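Local coordinates for racemase, putative (Roseobacter denitrificans, PDB 3TCS), which binds magnesium and D-alanine in a TIM-barrel domain and is probably a racemase-like or hydro-lyase member of the enolase superfamily, at residues Thr63-Arg67 / Gln68-Trp72; Trp311-Val314 / Thr315-Thr318. All blocks are in the same frame, centred on the assembly; numbering follows the deposited sequence.

Both interactions are local and largely buried, but they lie in different domains: interaction 1 spans between two and three turns of one helix, interaction 2 a loop and the helix start it leads into. Interaction 1 belongs to helix 58-73 in the N-terminal capping domain, at the subunit interface; Arg67 and Gln68 reach the second subunit, while its apolar side meets helix 98-119 and strand 25-32. Interaction 2 opens helix 314-322 in the barrel domain, near the centre of the chain, and no other subunit touches it. There Ser312 caps the helix start, and the threonine hydroxyls bond to backbone carbonyls. In one a proline breaks the bonding pattern; in the other a serine begins it. Their centres are 23 Å apart.

Interaction 1: residues Thr63-Arg67 / Gln68-Trp72; sequences TVLHR and QVAPW
Leu65 O takes two backbone bonds, from Ala70 N at 2.8 Å and from Val69 N at 2.9 Å. The first is nearly straight (171° at the hydrogen), whereas Val69 N comes from above the carbonyl plane. One residue earlier, Gln68 N donates to Val64 O over 2.7 Å. The i to i+5 bond of Ala70 marks a wider, pi-type turn. Proline suits the kink of helix 58-73, where it brings no N-H: Pro71 CD lies 3.2 Å from His66 O. This helix belongs to the N-terminal capping domain of the enolase superfamily, and its flank faces the second subunit.

Gln68 stretches out beyond CG, and its OE1 rests 3.4 Å from Val64 CG1 while accepting a hydrogen bond from Tyr99 of the second subunit; NE2 binds Glu92. A leucine here is likely to leave both Tyr99 of the second subunit and Glu92 without their amide partner. The Arg67 chain bends at chi2 (76°) and chi3 (64°), leading its guanidinium away from 68-72 to a salt bridge with Asp59 of the second subunit. Leu65 CD2 covers one face of the His66 ring, whose two nitrogens are bonded to Ser386 and Thr30. Branched and small apolar groups fill the inner side: Leu65 CG meets Val69 CB at 4.4 Å, and Leu65 also packs on Ala103 and Val107 of helix 98-119.

Interaction 2: residues Trp311-Val314 / Thr315-Thr318; sequences WSLV and TLFT
Val314 O is gripped twice by Thr318: the hydroxyl OG1 donates to it over 2.8 Å, and the backbone N over 3.2 Å, the two reaching it from opposite faces of the carbonyl plane. With OG1 anti to its own carbonyl carbon (chi1 -56°), the threonine hydroxyl folds back along the helix, so a buried polar side chain is satisfied by the preceding turn. Leu313 O receives Phe317 N at 2.9 Å, nearly along the C=O axis.

Ser312 stands ahead of helix 314-322 and supplies a cap: its OG accepts from Val314 N at 3.3 Å, a straight but weak bond. A short hydroxyl side chain suits this place because it can meet an N-H at the helix start, and the same OG is also bonded to Asn310 and Gln52. Gln52, from the N-terminal domain, takes the N-H of Leu313 as well, so this residue of the capping domain meets the helix start in the barrel domain of the enolase-type fold. Tyr354 OH is bonded to both Ser312 O and Leu316 N. Thr315 OG1 turns back to Asn310 O.

The Phe317 ring lies across Leu313. Leu313 O lies over one face, off the ring centre and nearest CG of Phe317, at 3.3 Å, and Leu313 CB makes a CH-pi contact 3.9 Å from the ring centroid. At the far end of the ring, Leu313 CD1 comes to 3.8 Å from CZ of Phe317. Leucines suit the remaining buried side, since their branched ends offer methyls to pack: Leu313 and Leu316 run side by side with their CD2 methyls 3.9 Å apart.

Interaction 1: residues Thr63-Arg67 / Gln68-Trp72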
ATOM      1  N   THR B  63       2.473 -15.477   0.428  1.00  7.03           N
ATOM      2  CA  THR B  63       2.431 -15.582   1.882  1.00  8.69           C
ATOM      3  C   THR B  63       1.302 -14.677   2.378  1.00  8.93           C
ATOM      4  O   THR B  63       0.515 -15.053   3.251  1.00  8.31           O
ATOM      5  CB  THR B  63       3.773 -15.139   2.508  1.00  9.22           C
ATOM      6  OG1 THR B  63       4.789 -16.088   2.159  1.00  9.79           O
ATOM      7  CG2 THR B  63       3.657 -15.058   4.037  1.00  9.66           C
ATOM      8  N   VAL B  64       1.222 -13.481   1.804  1.00  8.38           N
ATOM      9  CA  VAL B  64       0.181 -12.528   2.176  1.00  8.11           C
ATOM     10  C   VAL B  64      -1.196 -13.082   1.817  1.00  8.26           C
ATOM     11  O   VAL B  64      -2.167 -12.909   2.562  1.00  7.77           O
ATOM     12  CB  VAL B  64       0.396 -11.164   1.458  1.00  7.67           C
ATOM     13  CG1 VAL B  64      -0.831 -10.270   1.622  1.00  8.41           C
ATOM     14  CG2 VAL B  64       1.620 -10.472   2.038  1.00  8.39           C
ATOM     15  N   LEU B  65      -1.283 -13.764   0.681  1.00  8.19           N
ATOM     16  CA  LEU B  65      -2.556 -14.327   0.247  1.00  8.78           C
ATOM     17  C   LEU B  65      -3.135 -15.291   1.282  1.00  8.93           C
ATOM     18  O   LEU B  65      -4.310 -15.202   1.638  1.00 10.76           O
ATOM     19  CB  LEU B  65      -2.387 -15.045  -1.098  1.00  7.94           C
ATOM     20  CG  LEU B  65      -3.655 -15.536  -1.814  1.00  9.98           C
ATOM     21  CD1 LEU B  65      -3.351 -15.745  -3.294  1.00  9.25           C
ATOM     22  CD2 LEU B  65      -4.167 -16.828  -1.181  1.00 11.63           C
ATOM     23  N   HIS B  66      -2.315 -16.211   1.774  1.00  8.05           N
ATOM     24  CA  HIS B  66      -2.794 -17.183   2.754  1.00  7.75           C
ATOM     25  C   HIS B  66      -3.016 -16.575   4.133  1.00  8.95           C
ATOM     26  O   HIS B  66      -3.909 -16.988   4.874  1.00 10.33           O
ATOM     27  CB  HIS B  66      -1.808 -18.342   2.856  1.00  8.33           C
ATOM     28  CG  HIS B  66      -1.775 -19.207   1.635  1.00  8.74           C
ATOM     29  ND1 HIS B  66      -2.762 -20.124   1.348  1.00  9.33           N
ATOM     30  CD2 HIS B  66      -0.894 -19.268   0.608  1.00  8.95           C
ATOM     31  CE1 HIS B  66      -2.492 -20.713   0.195  1.00  8.83           C
ATOM     32  NE2 HIS B  66      -1.364 -20.211  -0.273  1.00  8.48           N
ATOM     33  N   ARG B  67      -2.204 -15.584   4.468  1.00  8.51           N
ATOM     34  CA  ARG B  67      -2.301 -14.935   5.765  1.00  9.56           C
ATOM     35  C   ARG B  67      -3.443 -13.931   5.851  1.00 11.03           C
ATOM     36  O   ARG B  67      -4.138 -13.853   6.870  1.00  8.98           O
ATOM     37  CB  ARG B  67      -0.989 -14.213   6.077  1.00  9.18           C
ATOM     38  CG  ARG B  67      -0.896 -13.608   7.480  1.00 11.86           C
ATOM     39  CD  ARG B  67      -0.635 -14.692   8.520  1.00 11.20           C
ATOM     40  NE  ARG B  67       0.662 -15.326   8.309  1.00 12.96           N
ATOM     41  CZ  ARG B  67       1.824 -14.803   8.691  1.00 13.23           C
ATOM     42  NH1 ARG B  67       1.858 -13.635   9.318  1.00 12.77           N
ATOM     43  NH2 ARG B  67       2.957 -15.443   8.434  1.00 13.53           N
ATOM     44  N   GLN B  68      -3.658 -13.180   4.776  1.00  9.43           N
ATOM     45  CA  GLN B  68      -4.660 -12.124   4.806  1.00 10.26           C
ATOM     46  C   GLN B  68      -5.818 -12.143   3.823  1.00 10.49           C
ATOM     47  O   GLN B  68      -6.712 -11.305   3.921  1.00 10.25           O
ATOM     48  CB  GLN B  68      -3.932 -10.784   4.697  1.00 10.10           C
ATOM     49  CG  GLN B  68      -2.957 -10.544   5.844  1.00 11.23           C
ATOM     50  CD  GLN B  68      -2.037  -9.364   5.589  1.00 10.77           C
ATOM     51  OE1 GLN B  68      -0.993  -9.505   4.957  1.00 12.20           O
ATOM     52  NE2 GLN B  68      -2.431  -8.194   6.068  1.00 12.53           N
ATOM     53  N   VAL B  69      -5.814 -13.064   2.868  1.00  9.35           N
ATOM     54  CA  VAL B  69      -6.918 -13.111   1.916  1.00  9.61           C
ATOM     55  C   VAL B  69      -7.759 -14.377   2.075  1.00  9.55           C
ATOM     56  O   VAL B  69      -8.977 -14.307   2.263  1.00 10.11           O
ATOM     57  CB  VAL B  69      -6.408 -13.025   0.461  1.00  9.71           C
ATOM     58  CG1 VAL B  69      -7.591 -13.010  -0.504  1.00 10.21           C
ATOM     59  CG2 VAL B  69      -5.571 -11.768   0.282  1.00  8.69           C
ATOM     60  N   ALA B  70      -7.103 -15.528   2.009  1.00 10.96           N
ATOM     61  CA  ALA B  70      -7.785 -16.815   2.125  1.00 11.82           C
ATOM     62  C   ALA B  70      -8.710 -16.949   3.336  1.00 12.79           C
ATOM     63  O   ALA B  70      -9.823 -17.471   3.223  1.00 11.72           O
ATOM     64  CB  ALA B  70      -6.757 -17.945   2.133  1.00 12.57           C
ATOM     65  N   PRO B  71      -8.271 -16.479   4.514  1.00 13.61           N
ATOM     66  CA  PRO B  71      -9.126 -16.593   5.701  1.00 15.49           C
ATOM     67  C   PRO B  71     -10.498 -15.939   5.567  1.00 16.35           C
ATOM     68  O   PRO B  71     -11.470 -16.387   6.176  1.00 16.84           O
ATOM     69  CB  PRO B  71      -8.285 -15.938   6.793  1.00 16.74           C
ATOM     70  CG  PRO B  71      -6.885 -16.217   6.348  1.00 15.35           C
ATOM     71  CD  PRO B  71      -6.958 -15.918   4.874  1.00 14.61           C
ATOM     72  N   TRP B  72     -10.584 -14.885   4.764  1.00 15.51           N
ATOM     73  CA  TRP B  72     -11.849 -14.176   4.592  1.00 16.08           C
ATOM     74  C   TRP B  72     -12.686 -14.673   3.423  1.00 16.08           C
ATOM     75  O   TRP B  72     -13.873 -14.355   3.327  1.00 16.00           O
ATOM     76  CB  TRP B  72     -11.581 -12.681   4.418  1.00 16.54           C
ATOM     77  CG  TRP B  72     -10.687 -12.136   5.475  1.00 18.54           C
ATOM     78  CD1 TRP B  72      -9.437 -11.621   5.305  1.00 17.84           C
ATOM     79  CD2 TRP B  72     -10.949 -12.100   6.882  1.00 18.61           C
ATOM     80  NE1 TRP B  72      -8.898 -11.271   6.520  1.00 17.91           N
ATOM     81  CE2 TRP B  72      -9.807 -11.555   7.506  1.00 19.30           C
ATOM     82  CE3 TRP B  72     -12.039 -12.477   7.676  1.00 20.73           C
ATOM     83  CZ2 TRP B  72      -9.721 -11.377   8.890  1.00 21.92           C
ATOM     84  CZ3 TRP B  72     -11.954 -12.301   9.054  1.00 21.99           C
ATOM     85  CH2 TRP B  72     -10.801 -11.755   9.645  1.00 22.10           C
TER

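Interaction 2: residues Trp311-Val314 / Thr315-Thr318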
ATOM      1  N   TRP B 311       5.218 -11.711 -20.055  1.00  6.57           N
ATOM      2  CA  TRP B 311       4.480 -12.861 -20.532  1.00  7.17           C
ATOM      3  C   TRP B 311       3.994 -13.822 -19.462  1.00  8.28           C
ATOM      4  O   TRP B 311       3.895 -15.031 -19.696  1.00  8.02           O
ATOM      5  CB  TRP B 311       5.284 -13.609 -21.597  1.00  8.56           C
ATOM      6  CG  TRP B 311       5.486 -12.800 -22.849  1.00 10.07           C
ATOM      7  CD1 TRP B 311       4.963 -11.567 -23.130  1.00 10.79           C
ATOM      8  CD2 TRP B 311       6.293 -13.157 -23.976  1.00 11.54           C
ATOM      9  NE1 TRP B 311       5.401 -11.133 -24.362  1.00 12.50           N
ATOM     10  CE2 TRP B 311       6.220 -12.091 -24.901  1.00 12.96           C
ATOM     11  CE3 TRP B 311       7.076 -14.277 -24.292  1.00 13.49           C
ATOM     12  CZ2 TRP B 311       6.901 -12.111 -26.123  1.00 14.27           C
ATOM     13  CZ3 TRP B 311       7.754 -14.296 -25.509  1.00 15.04           C
ATOM     14  CH2 TRP B 311       7.661 -13.217 -26.409  1.00 15.38           C
ATOM     15  N   SER B 312       3.726 -13.289 -18.276  1.00  9.54           N
ATOM     16  CA  SER B 312       3.123 -14.107 -17.233  1.00  9.03           C
ATOM     17  C   SER B 312       1.681 -14.011 -17.745  1.00  8.67           C
ATOM     18  O   SER B 312       1.464 -13.554 -18.877  1.00  7.50           O
ATOM     19  CB  SER B 312       3.263 -13.462 -15.842  1.00  8.63           C
ATOM     20  OG  SER B 312       2.487 -12.283 -15.708  1.00  8.21           O
ATOM     21  N   LEU B 313       0.698 -14.422 -16.957  1.00  6.62           N
ATOM     22  CA  LEU B 313      -0.681 -14.356 -17.424  1.00  6.91           C
ATOM     23  C   LEU B 313      -1.279 -12.950 -17.470  1.00  6.74           C
ATOM     24  O   LEU B 313      -2.370 -12.764 -17.995  1.00  6.91           O
ATOM     25  CB  LEU B 313      -1.573 -15.251 -16.561  1.00  7.86           C
ATOM     26  CG  LEU B 313      -1.395 -16.755 -16.772  1.00  6.94           C
ATOM     27  CD1 LEU B 313      -2.317 -17.521 -15.842  1.00  7.99           C
ATOM     28  CD2 LEU B 313      -1.703 -17.088 -18.215  1.00  9.44           C
ATOM     29  N   VAL B 314      -0.578 -11.960 -16.936  1.00  7.28           N
ATOM     30  CA  VAL B 314      -1.124 -10.605 -16.941  1.00  6.38           C
ATOM     31  C   VAL B 314      -1.541 -10.129 -18.338  1.00  8.29           C
ATOM     32  O   VAL B 314      -2.574  -9.469 -18.495  1.00  8.16           O
ATOM     33  CB  VAL B 314      -0.128  -9.601 -16.297  1.00  7.06           C
ATOM     34  CG1 VAL B 314       1.137  -9.465 -17.146  1.00  5.75           C
ATOM     35  CG2 VAL B 314      -0.808  -8.261 -16.081  1.00  6.68           C
ATOM     36  N   THR B 315      -0.758 -10.478 -19.355  1.00  7.14           N
ATOM     37  CA  THR B 315      -1.081 -10.054 -20.711  1.00  6.64           C
ATOM     38  C   THR B 315      -2.348 -10.736 -21.229  1.00  6.78           C
ATOM     39  O   THR B 315      -3.183 -10.093 -21.875  1.00  5.65           O
ATOM     40  CB  THR B 315       0.106 -10.314 -21.663  1.00  6.80           C
ATOM     41  OG1 THR B 315       1.242  -9.564 -21.217  1.00  6.58           O
ATOM     42  CG2 THR B 315      -0.235  -9.878 -23.083  1.00  7.48           C
ATOM     43  N   LEU B 316      -2.504 -12.023 -20.927  1.00  5.60           N
ATOM     44  CA  LEU B 316      -3.685 -12.774 -21.353  1.00  6.05           C
ATOM     45  C   LEU B 316      -4.942 -12.246 -20.666  1.00  5.96           C
ATOM     46  O   LEU B 316      -5.993 -12.104 -21.297  1.00  5.81           O
ATOM     47  CB  LEU B 316      -3.521 -14.265 -21.035  1.00  5.77           C
ATOM     48  CG  LEU B 316      -4.669 -15.197 -21.443  1.00  7.61           C
ATOM     49  CD1 LEU B 316      -4.956 -15.058 -22.938  1.00  8.18           C
ATOM     50  CD2 LEU B 316      -4.301 -16.643 -21.105  1.00  8.58           C
ATOM     51  N   PHE B 317      -4.839 -11.956 -19.370  1.00  6.36           N
ATOM     52  CA  PHE B 317      -5.990 -11.431 -18.644  1.00  6.64           C
ATOM     53  C   PHE B 317      -6.447 -10.136 -19.305  1.00  6.39           C
ATOM     54  O   PHE B 317      -7.644  -9.873 -19.427  1.00  6.81           O
ATOM     55  CB  PHE B 317      -5.642 -11.126 -17.187  1.00  5.44           C
ATOM     56  CG  PHE B 317      -5.196 -12.324 -16.394  1.00  7.80           C
ATOM     57  CD1 PHE B 317      -5.606 -13.609 -16.743  1.00  5.36           C
ATOM     58  CD2 PHE B 317      -4.412 -12.155 -15.258  1.00  6.85           C
ATOM     59  CE1 PHE B 317      -5.241 -14.716 -15.959  1.00  9.04           C
ATOM     60  CE2 PHE B 317      -4.044 -13.256 -14.463  1.00  9.09           C
ATOM     61  CZ  PHE B 317      -4.460 -14.534 -14.817  1.00  8.16           C
ATOM     62  N   THR B 318      -5.476  -9.326 -19.716  1.00  6.83           N
ATOM     63  CA  THR B 318      -5.759  -8.043 -20.356  1.00  6.28           C
ATOM     64  C   THR B 318      -6.416  -8.258 -21.715  1.00  6.89           C
ATOM     65  O   THR B 318      -7.326  -7.517 -22.100  1.00  6.52           O
ATOM     66  CB  THR B 318      -4.462  -7.219 -20.516  1.00  6.06           C
ATOM     67  OG1 THR B 318      -3.844  -7.054 -19.233  1.00  7.68           O
ATOM     68  CG2 THR B 318      -4.767  -5.845 -21.093  1.00  6.85           C
TER